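Local coordinates for restriction endonuclease EcoP15I, modification subunit (Escherichia coli, PDB 4ZCF), which methylates the second adenine of the 5'-CAGCAG-3' site, using S-adenosyl-L-methionine, and, together with the Res subunit, supports type III DNA restriction, at residues A[67-72]-A[133-138]; A[173-178]-A[208-213]; A[180-185]-A[212-217]. All coordinates share one frame; numbering follows the deposited sequence.

In the fold
All three contacts gather round helix 171-188 of the methylase fold. Interactions 2 and 3 take successive parts of that helix and pack it on helix 204-215, with centres 8 Å apart; Leu-182 reaches from interaction 3 to Val-210 and Cys-211 of interaction 2. Interaction 1 lies about 12 Å from interaction 2 and 15 Å from interaction 3, centre to centre. It borders the same helix: Tyr-135 lies on Ala-173 and Phe-177, and Ala-70 on Pro-180 and Tyr-183. The DNA is nearest to interaction 3, about 12 Å from its nearest atom, and farthest from interaction 1, at about 31 Å. Glu-213, shared by interactions 2 and 3, holds a manganese ion.

Interaction 1 (A[67-72]-A[133-138]); sequences RLLANL and FVYNDD
With CG swung opposite its backbone N (chi1 -173°), Tyr-135 sends its ring out of the 133-138 loop toward helix 63-71, and Leu-69 comes from the opposite direction to meet it. This loop follows strand 117-122 and the Asp-Pro-Pro-Tyr motif at 123-126, which is predicted to bind S-adenosylmethionine in this Rossmann-like methyltransferase. The contact is small and local: the branch methyl CD2 of Leu-69 sits 3.4 Å from OH of Tyr-135, at the far end of the phenol and not over its ring. That hydroxyl turns its proton to the neighbouring carboxylate, and its bond to OD2 of Asp-137 measures 2.7 Å. OD2 accepts with its anti lone pair, the one away from OD1, and lies in the plane of the phenol ring, at its edge. It is also hydrogen-bonded to the hydroxyl of Tyr-65, one helical turn before Leu-69, so one oxygen takes both hydroxyls; the bond to Tyr-65 ties the loop to helix 63-71, while the one to Tyr-135 stays within the loop. Flanking the phenol, Ala-173 and Phe-177 of helix 171-188 pack against Tyr-135. A phenylalanine here would probably leave Asp-137 OD2 with one hydroxyl partner fewer and its carboxylate freer to turn. Leu-69 CD2 stands 4.5 Å from that same Asp-137 OD2.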
loop_
_atom_site.group_PDB
_atom_site.type_symbol
_atom_site.label_atom_id
_atom_site.label_comp_id
_atom_site.label_asym_id
_atom_site.label_seq_id
_atom_site.Cartn_x
_atom_site.Cartn_y
_atom_site.Cartn_z
ATOM N N ARG A 67 -12.691 -0.975 -14.201
ATOM C CA ARG A 67 -12.915 -2.234 -13.468
ATOM C C ARG A 67 -13.144 -3.439 -14.434
ATOM O O ARG A 67 -12.634 -4.536 -14.197
ATOM C CB ARG A 67 -14.069 -2.089 -12.458
ATOM C CG ARG A 67 -13.653 -1.377 -11.166
ATOM C CD ARG A 67 -14.702 -1.451 -10.063
ATOM N NE ARG A 67 -15.722 -0.402 -10.182
ATOM C CZ ARG A 67 -16.956 -0.589 -10.649
ATOM N NH1 ARG A 67 -17.352 -1.796 -11.042
ATOM N NH2 ARG A 67 -17.805 0.428 -10.721
ATOM N N LEU A 68 -13.879 -3.198 -15.533
ATOM C CA LEU A 68 -14.179 -4.151 -16.600
ATOM C C LEU A 68 -12.883 -4.542 -17.328
ATOM O O LEU A 68 -12.553 -5.731 -17.400
ATOM C CB LEU A 68 -15.179 -3.508 -17.583
ATOM C CG LEU A 68 -15.571 -4.334 -18.808
ATOM C CD1 LEU A 68 -16.178 -5.702 -18.411
ATOM C CD2 LEU A 68 -16.501 -3.561 -19.670
ATOM N N LEU A 69 -12.144 -3.520 -17.827
ATOM C CA LEU A 69 -10.845 -3.621 -18.501
ATOM C C LEU A 69 -9.860 -4.533 -17.795
ATOM O O LEU A 69 -9.059 -5.162 -18.478
ATOM C CB LEU A 69 -10.220 -2.223 -18.624
ATOM C CG LEU A 69 -10.127 -1.575 -20.016
ATOM C CD1 LEU A 69 -11.421 -1.751 -20.828
ATOM C CD2 LEU A 69 -9.748 -0.100 -19.896
ATOM N N ALA A 70 -9.890 -4.589 -16.447
ATOM C CA ALA A 70 -8.987 -5.398 -15.638
ATOM C C ALA A 70 -9.430 -6.851 -15.515
ATOM O O ALA A 70 -8.602 -7.739 -15.262
ATOM C CB ALA A 70 -8.837 -4.779 -14.264
ATOM N N ASN A 71 -10.735 -7.096 -15.677
ATOM C CA ASN A 71 -11.323 -8.438 -15.558
ATOM C C ASN A 71 -11.525 -9.111 -16.909
ATOM O O ASN A 71 -11.663 -10.331 -16.944
ATOM C CB ASN A 71 -12.597 -8.423 -14.698
ATOM C CG ASN A 71 -12.338 -8.057 -13.255
ATOM O OD1 ASN A 71 -11.766 -8.825 -12.488
ATOM N ND2 ASN A 71 -12.712 -6.855 -12.857
ATOM N N LEU A 72 -11.499 -8.316 -18.017
ATOM C CA LEU A 72 -11.569 -8.759 -19.411
ATOM C C LEU A 72 -10.386 -9.714 -19.649
ATOM O O LEU A 72 -9.291 -9.425 -19.164
ATOM C CB LEU A 72 -11.467 -7.550 -20.369
ATOM C CG LEU A 72 -12.776 -6.903 -20.804
ATOM C CD1 LEU A 72 -12.534 -5.645 -21.611
ATOM C CD2 LEU A 72 -13.623 -7.853 -21.599
ATOM N N PHE A 133 -0.750 13.342 -24.080
ATOM C CA PHE A 133 -1.563 12.287 -23.479
ATOM C C PHE A 133 -3.012 12.491 -23.908
ATOM O O PHE A 133 -3.576 13.579 -23.753
ATOM C CB PHE A 133 -1.477 12.230 -21.927
ATOM C CG PHE A 133 -2.522 11.307 -21.310
ATOM C CD1 PHE A 133 -2.330 9.927 -21.285
ATOM C CD2 PHE A 133 -3.744 11.810 -20.857
ATOM C CE1 PHE A 133 -3.329 9.069 -20.785
ATOM C CE2 PHE A 133 -4.742 10.950 -20.375
ATOM C CZ PHE A 133 -4.529 9.585 -20.355
ATOM N N VAL A 134 -3.606 11.408 -24.390
ATOM C CA VAL A 134 -4.990 11.303 -24.834
ATOM C C VAL A 134 -5.406 9.881 -24.503
ATOM O O VAL A 134 -4.606 8.965 -24.704
ATOM C CB VAL A 134 -5.195 11.670 -26.358
ATOM C CG1 VAL A 134 -4.191 10.971 -27.279
ATOM C CG2 VAL A 134 -6.617 11.394 -26.827
ATOM N N TYR A 135 -6.617 9.687 -23.959
ATOM C CA TYR A 135 -7.089 8.330 -23.733
ATOM C C TYR A 135 -7.588 7.779 -25.083
ATOM O O TYR A 135 -8.340 8.464 -25.802
ATOM C CB TYR A 135 -8.233 8.239 -22.705
ATOM C CG TYR A 135 -8.556 6.794 -22.399
ATOM C CD1 TYR A 135 -9.419 6.063 -23.217
ATOM C CD2 TYR A 135 -7.883 6.111 -21.392
ATOM C CE1 TYR A 135 -9.604 4.694 -23.034
ATOM C CE2 TYR A 135 -8.081 4.749 -21.183
ATOM C CZ TYR A 135 -8.949 4.049 -21.996
ATOM O OH TYR A 135 -9.116 2.713 -21.773
ATOM N N ASN A 136 -7.169 6.537 -25.400
ATOM C CA ASN A 136 -7.557 5.767 -26.586
ATOM C C ASN A 136 -7.202 4.299 -26.347
ATOM O O ASN A 136 -6.150 3.997 -25.782
ATOM C CB ASN A 136 -6.879 6.294 -27.900
ATOM C CG ASN A 136 -7.614 7.429 -28.634
ATOM O OD1 ASN A 136 -8.859 7.511 -28.688
ATOM N ND2 ASN A 136 -6.850 8.325 -29.249
ATOM N N ASP A 137 -8.088 3.396 -26.759
ATOM C CA ASP A 137 -7.861 1.962 -26.669
ATOM C C ASP A 137 -8.418 1.243 -27.917
ATOM O O ASP A 137 -9.006 1.887 -28.798
ATOM C CB ASP A 137 -8.400 1.381 -25.345
ATOM C CG ASP A 137 -9.903 1.440 -25.139
ATOM O OD1 ASP A 137 -10.651 1.154 -26.102
ATOM O OD2 ASP A 137 -10.331 1.662 -23.991
ATOM N N ASP A 138 -8.217 -0.083 -27.987
ATOM C CA ASP A 138 -8.659 -0.941 -29.090
ATOM C C ASP A 138 -10.199 -1.096 -29.114
ATOM O O ASP A 138 -10.847 -0.528 -29.999
ATOM C CB ASP A 138 -7.944 -2.303 -29.010
ATOM C CG ASP A 138 -8.172 -3.028 -27.688
ATOM O OD1 ASP A 138 -7.654 -2.544 -26.643
ATOM O OD2 ASP A 138 -8.953 -4.016 -27.680
#

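Interaction 2 (A[173-178]-A[208-213]); sequences AWLTFI and KLVCDE. With MN (manganese (II) ion), chain G.
Val-210 lays its CG1 methyl against Ile-178 and Leu-175. The tighter meeting is with Ile-178, whose terminal CD1 comes within 3.6 Å of Val-210 CG1, the two side chains lying at a slant to each other. Leu-175 slides past the valine in the opposite sense, and its CD2 rests 4.0 Å from Val-210 CB. A chi1 of 84° sets CG1 of the valine between the backbone N and the carbonyl carbon, which brings it to Ile-178 CD1; the Leu-175 contact at CB does not depend on this rotation.

Ile-178 is itself backed by its own helix. One turn earlier, Trp-174 offers a ring face to Ile-178 CG1, which stands 3.5 Å above the plane and toward the rim. The indole is fixed in turn by a hydrogen bond from NE1 to the carbonyl of Pro-125, within the predicted S-adenosylmethionine-binding region 123-126, and by an edge-to-face meeting with Phe-133. From strand 57-60, Trp-60 packs on both Leu-175 and Val-210.

One turn after Val-210 the chemistry changes. Glu-213 bends at chi2 (-79°) and carries its carboxylate out to a manganese ion, which OE2 binds at 2.4 Å while OE1 stays 4.1 Å from the metal, a one-oxygen grip. His-168 of the Res subunit packs on this glutamate.

The apolar contact joins two connecting helices of the Rossmann-like methyltransferase fold: helix 171-188 is the last helix of the connection from strand 117-122 to its parallel neighbour 193-199, helix 204-215 leads from 193-199 on to 220-227, and the two lie side by side against the sheet.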
loop_
_atom_site.group_PDB
_atom_site.type_symbol
_atom_site.label_atom_id
_atom_site.label_comp_id
_atom_site.label_asym_id
_atom_site.label_seq_id
_atom_site.Cartn_x
_atom_site.Cartn_y
_atom_site.Cartn_z
ATOM N N ALA A 173 -10.121 10.470 -17.601
ATOM C CA ALA A 173 -9.541 9.714 -18.724
ATOM C C ALA A 173 -8.213 9.099 -18.271
ATOM O O ALA A 173 -7.996 7.881 -18.443
ATOM C CB ALA A 173 -9.326 10.621 -19.922
ATOM N N TRP A 174 -7.371 9.925 -17.585
ATOM C CA TRP A 174 -6.093 9.481 -17.006
ATOM C C TRP A 174 -6.276 8.358 -15.979
ATOM O O TRP A 174 -5.555 7.372 -16.048
ATOM C CB TRP A 174 -5.301 10.656 -16.434
ATOM C CG TRP A 174 -3.865 10.314 -16.147
ATOM C CD1 TRP A 174 -2.812 10.408 -17.012
ATOM C CD2 TRP A 174 -3.324 9.818 -14.902
ATOM N NE1 TRP A 174 -1.644 10.023 -16.383
ATOM C CE2 TRP A 174 -1.932 9.639 -15.091
ATOM C CE3 TRP A 174 -3.881 9.521 -13.641
ATOM C CZ2 TRP A 174 -1.089 9.176 -14.065
ATOM C CZ3 TRP A 174 -3.052 9.042 -12.630
ATOM C CH2 TRP A 174 -1.674 8.896 -12.836
ATOM N N LEU A 175 -7.272 8.469 -15.076
ATOM C CA LEU A 175 -7.571 7.434 -14.068
ATOM C C LEU A 175 -8.113 6.143 -14.692
ATOM O O LEU A 175 -7.827 5.052 -14.194
ATOM C CB LEU A 175 -8.521 7.962 -12.989
ATOM C CG LEU A 175 -7.991 9.085 -12.058
ATOM C CD1 LEU A 175 -9.137 9.764 -11.339
ATOM C CD2 LEU A 175 -7.016 8.561 -11.011
ATOM N N THR A 176 -8.843 6.260 -15.827
ATOM C CA THR A 176 -9.384 5.120 -16.578
ATOM C C THR A 176 -8.200 4.354 -17.184
ATOM O O THR A 176 -8.231 3.123 -17.251
ATOM C CB THR A 176 -10.411 5.598 -17.648
ATOM O OG1 THR A 176 -11.353 6.491 -17.049
ATOM C CG2 THR A 176 -11.160 4.439 -18.322
ATOM N N PHE A 177 -7.163 5.085 -17.621
ATOM C CA PHE A 177 -5.949 4.514 -18.197
ATOM C C PHE A 177 -5.082 3.758 -17.175
ATOM O O PHE A 177 -4.784 2.589 -17.432
ATOM C CB PHE A 177 -5.159 5.565 -19.002
ATOM C CG PHE A 177 -3.765 5.143 -19.434
ATOM C CD1 PHE A 177 -3.583 4.094 -20.328
ATOM C CD2 PHE A 177 -2.642 5.806 -18.955
ATOM C CE1 PHE A 177 -2.304 3.697 -20.709
ATOM C CE2 PHE A 177 -1.367 5.396 -19.321
ATOM C CZ PHE A 177 -1.207 4.347 -20.198
ATOM N N ILE A 178 -4.696 4.381 -16.020
ATOM C CA ILE A 178 -3.834 3.681 -15.033
ATOM C C ILE A 178 -4.472 2.603 -14.187
ATOM O O ILE A 178 -3.791 1.623 -13.902
ATOM C CB ILE A 178 -2.868 4.572 -14.186
ATOM C CG1 ILE A 178 -3.592 5.749 -13.541
ATOM C CG2 ILE A 178 -1.633 5.039 -14.986
ATOM C CD1 ILE A 178 -4.283 5.461 -12.246
ATOM N N LYS A 208 -2.385 9.263 -5.999
ATOM C CA LYS A 208 -2.212 8.939 -4.595
ATOM C C LYS A 208 -3.520 8.435 -4.028
ATOM O O LYS A 208 -3.511 7.444 -3.289
ATOM C CB LYS A 208 -1.708 10.165 -3.802
ATOM C CG LYS A 208 -0.205 10.194 -3.579
ATOM C CD LYS A 208 0.291 9.132 -2.560
ATOM C CE LYS A 208 0.128 9.526 -1.111
ATOM N NZ LYS A 208 -1.252 9.266 -0.617
ATOM N N LEU A 209 -4.647 9.081 -4.422
ATOM C CA LEU A 209 -5.994 8.656 -4.021
ATOM C C LEU A 209 -6.430 7.327 -4.651
ATOM O O LEU A 209 -7.025 6.505 -3.943
ATOM C CB LEU A 209 -7.054 9.773 -4.163
ATOM C CG LEU A 209 -6.898 10.987 -3.185
ATOM C CD1 LEU A 209 -8.098 11.876 -3.234
ATOM C CD2 LEU A 209 -6.698 10.543 -1.745
ATOM N N VAL A 210 -6.061 7.061 -5.933
ATOM C CA VAL A 210 -6.351 5.763 -6.586
ATOM C C VAL A 210 -5.481 4.636 -6.026
ATOM O O VAL A 210 -5.920 3.489 -5.997
ATOM C CB VAL A 210 -6.397 5.821 -8.134
ATOM C CG1 VAL A 210 -5.021 5.695 -8.753
ATOM C CG2 VAL A 210 -7.327 4.762 -8.699
ATOM N N CYS A 211 -4.263 4.964 -5.544
ATOM C CA CYS A 211 -3.351 3.994 -4.931
ATOM C C CYS A 211 -3.853 3.590 -3.581
ATOM O O CYS A 211 -3.645 2.451 -3.150
ATOM C CB CYS A 211 -1.940 4.551 -4.847
ATOM S SG CYS A 211 -1.004 4.404 -6.375
ATOM N N ASP A 212 -4.510 4.538 -2.899
ATOM C CA ASP A 212 -5.191 4.319 -1.631
ATOM C C ASP A 212 -6.285 3.287 -1.867
ATOM O O ASP A 212 -6.315 2.288 -1.169
ATOM C CB ASP A 212 -5.745 5.635 -1.068
ATOM C CG ASP A 212 -4.702 6.574 -0.451
ATOM O OD1 ASP A 212 -3.575 6.113 -0.169
ATOM O OD2 ASP A 212 -5.038 7.768 -0.203
ATOM N N GLU A 213 -7.064 3.443 -2.947
ATOM C CA GLU A 213 -8.119 2.506 -3.344
ATOM C C GLU A 213 -7.590 1.103 -3.620
ATOM O O GLU A 213 -8.032 0.155 -2.959
ATOM C CB GLU A 213 -8.854 3.045 -4.597
ATOM C CG GLU A 213 -10.334 3.310 -4.403
ATOM C CD GLU A 213 -11.171 2.056 -4.464
ATOM O OE1 GLU A 213 -11.103 1.346 -5.496
ATOM O OE2 GLU A 213 -11.871 1.765 -3.466
HETATM MN MN MN G . -14.075 1.390 -2.704
#

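Interaction 3 (A[180-185]-A[212-217]); sequences PRLYIA and DEIFGE. With MN (manganese (II) ion), chain G.
Ile-214 forks at CB, and its two branches divide the work against helix 171-188. The short branch, CG2, points at backbone: it lies 3.8 Å from the carbonyl O of Leu-182 and 4.0 Å from CA of Tyr-183. The longer branch leaves through CG1, set opposite the carbonyl carbon (chi1 -63°), and ends in CD1, which touches CB of Leu-182 at 4.0 Å. One methyl thus meets main chain and the other a side chain, and the backbones lie close here, CA of Tyr-183 standing 6.3 Å from CA of Ile-214.

Here the last turn of helix 204-215 packs on helix 171-188; in the methyltransferase fold these are the helices that lead into and out of strand 193-199. That strand packs against both, with Ile-195 and Ile-197 against Leu-182 and Ile-195 against Phe-215 too. The phenyl ring of Phe-215 lies beside Ile-214, whose CG2 stands 3.9 Å above one ring face, toward the rim. CZ of Phe-215 comes within 4.3 Å of Leu-182 O, which lies obliquely to the ring.

On the far side of helix 171-188, Ile-184 packs into helix 102-113, and Arg-181 forms a salt bridge with Asp-101. Just past Phe-215 the chain leaves the helix at Gly-216, with a positive phi (89°) that glycine takes readily. Gly-216 N still closes the final helical turn, bonding O of Asp-212 at 2.7 Å, and beyond it Glu-217 OE2 is hydrogen-bonded to His-171 of the second Mod subunit.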
loop_
_atom_site.group_PDB
_atom_site.type_symbol
_atom_site.label_atom_id
_atom_site.label_comp_id
_atom_site.label_asym_id
_atom_site.label_seq_id
_atom_site.Cartn_x
_atom_site.Cartn_y
_atom_site.Cartn_z
ATOM N N PRO A 180 -6.557 -0.155 -14.380
ATOM C CA PRO A 180 -6.428 -1.599 -14.607
ATOM C C PRO A 180 -4.987 -2.089 -14.601
ATOM O O PRO A 180 -4.725 -3.245 -14.252
ATOM C CB PRO A 180 -7.123 -1.797 -15.942
ATOM C CG PRO A 180 -6.965 -0.498 -16.648
ATOM C CD PRO A 180 -7.137 0.510 -15.572
ATOM N N ARG A 181 -4.058 -1.208 -14.982
ATOM C CA ARG A 181 -2.621 -1.482 -15.002
ATOM C C ARG A 181 -2.054 -1.675 -13.574
ATOM O O ARG A 181 -1.443 -2.716 -13.287
ATOM C CB ARG A 181 -1.908 -0.394 -15.804
ATOM C CG ARG A 181 -2.205 -0.535 -17.301
ATOM C CD ARG A 181 -2.104 0.752 -18.065
ATOM N NE ARG A 181 -2.268 0.528 -19.504
ATOM C CZ ARG A 181 -3.440 0.437 -20.127
ATOM N NH1 ARG A 181 -4.579 0.578 -19.446
ATOM N NH2 ARG A 181 -3.486 0.187 -21.428
ATOM N N LEU A 182 -2.390 -0.738 -12.657
ATOM C CA LEU A 182 -2.027 -0.777 -11.236
ATOM C C LEU A 182 -2.734 -1.919 -10.540
ATOM O O LEU A 182 -2.152 -2.543 -9.650
ATOM C CB LEU A 182 -2.429 0.540 -10.568
ATOM C CG LEU A 182 -1.661 1.823 -10.968
ATOM C CD1 LEU A 182 -2.080 2.951 -10.089
ATOM C CD2 LEU A 182 -0.118 1.641 -10.879
ATOM N N TYR A 183 -3.997 -2.211 -10.951
ATOM C CA TYR A 183 -4.784 -3.304 -10.409
ATOM C C TYR A 183 -4.121 -4.648 -10.682
ATOM O O TYR A 183 -3.925 -5.415 -9.741
ATOM C CB TYR A 183 -6.242 -3.250 -10.923
ATOM C CG TYR A 183 -7.142 -4.288 -10.285
ATOM C CD1 TYR A 183 -7.796 -4.031 -9.080
ATOM C CD2 TYR A 183 -7.282 -5.558 -10.845
ATOM C CE1 TYR A 183 -8.601 -4.999 -8.468
ATOM C CE2 TYR A 183 -8.063 -6.537 -10.232
ATOM C CZ TYR A 183 -8.750 -6.242 -9.063
ATOM O OH TYR A 183 -9.532 -7.206 -8.473
ATOM N N ILE A 184 -3.765 -4.934 -11.947
ATOM C CA ILE A 184 -3.084 -6.191 -12.335
ATOM C C ILE A 184 -1.689 -6.278 -11.766
ATOM O O ILE A 184 -1.303 -7.349 -11.330
ATOM C CB ILE A 184 -3.099 -6.491 -13.883
ATOM C CG1 ILE A 184 -4.550 -6.493 -14.477
ATOM C CG2 ILE A 184 -2.339 -7.801 -14.223
ATOM C CD1 ILE A 184 -5.511 -7.649 -13.969
ATOM N N ALA A 185 -0.920 -5.165 -11.799
ATOM C CA ALA A 185 0.442 -5.109 -11.270
ATOM C C ALA A 185 0.472 -5.526 -9.817
ATOM O O ALA A 185 1.361 -6.300 -9.464
ATOM C CB ALA A 185 1.036 -3.718 -11.434
ATOM N N ASP A 212 -4.510 4.538 -2.899
ATOM C CA ASP A 212 -5.191 4.319 -1.631
ATOM C C ASP A 212 -6.285 3.287 -1.867
ATOM O O ASP A 212 -6.315 2.288 -1.169
ATOM C CB ASP A 212 -5.745 5.635 -1.068
ATOM C CG ASP A 212 -4.702 6.574 -0.451
ATOM O OD1 ASP A 212 -3.575 6.113 -0.169
ATOM O OD2 ASP A 212 -5.038 7.768 -0.203
ATOM N N GLU A 213 -7.064 3.443 -2.947
ATOM C CA GLU A 213 -8.119 2.506 -3.344
ATOM C C GLU A 213 -7.590 1.103 -3.620
ATOM O O GLU A 213 -8.032 0.155 -2.959
ATOM C CB GLU A 213 -8.854 3.045 -4.597
ATOM C CG GLU A 213 -10.334 3.310 -4.403
ATOM C CD GLU A 213 -11.171 2.056 -4.464
ATOM O OE1 GLU A 213 -11.103 1.346 -5.496
ATOM O OE2 GLU A 213 -11.871 1.765 -3.466
ATOM N N ILE A 214 -6.642 0.972 -4.596
ATOM C CA ILE A 214 -6.038 -0.293 -5.039
ATOM C C ILE A 214 -5.157 -0.962 -3.969
ATOM O O ILE A 214 -5.192 -2.190 -3.858
ATOM C CB ILE A 214 -5.325 -0.120 -6.456
ATOM C CG1 ILE A 214 -6.324 0.259 -7.559
ATOM C CG2 ILE A 214 -4.441 -1.315 -6.905
ATOM C CD1 ILE A 214 -5.809 1.297 -8.494
ATOM N N PHE A 215 -4.343 -0.189 -3.201
ATOM C CA PHE A 215 -3.434 -0.822 -2.224
ATOM C C PHE A 215 -3.801 -0.706 -0.772
ATOM O O PHE A 215 -3.237 -1.425 0.048
ATOM C CB PHE A 215 -2.013 -0.294 -2.390
ATOM C CG PHE A 215 -1.376 -0.565 -3.726
ATOM C CD1 PHE A 215 -0.617 -1.712 -3.931
ATOM C CD2 PHE A 215 -1.460 0.369 -4.754
ATOM C CE1 PHE A 215 -0.013 -1.954 -5.162
ATOM C CE2 PHE A 215 -0.834 0.140 -5.978
ATOM C CZ PHE A 215 -0.138 -1.028 -6.187
ATOM N N GLY A 216 -4.656 0.246 -0.433
ATOM C CA GLY A 216 -4.959 0.538 0.959
ATOM C C GLY A 216 -3.975 1.564 1.478
ATOM O O GLY A 216 -2.755 1.411 1.307
ATOM N N GLU A 217 -4.516 2.623 2.102
ATOM C CA GLU A 217 -3.794 3.753 2.704
ATOM C C GLU A 217 -2.753 3.315 3.745
ATOM O O GLU A 217 -1.741 4.000 3.919
ATOM C CB GLU A 217 -4.794 4.703 3.365
ATOM C CG GLU A 217 -4.242 6.100 3.577
ATOM C CD GLU A 217 -5.119 7.000 4.421
ATOM O OE1 GLU A 217 -4.581 7.623 5.365
ATOM O OE2 GLU A 217 -6.340 7.073 4.150
HETATM MN MN MN G . -14.075 1.390 -2.704
#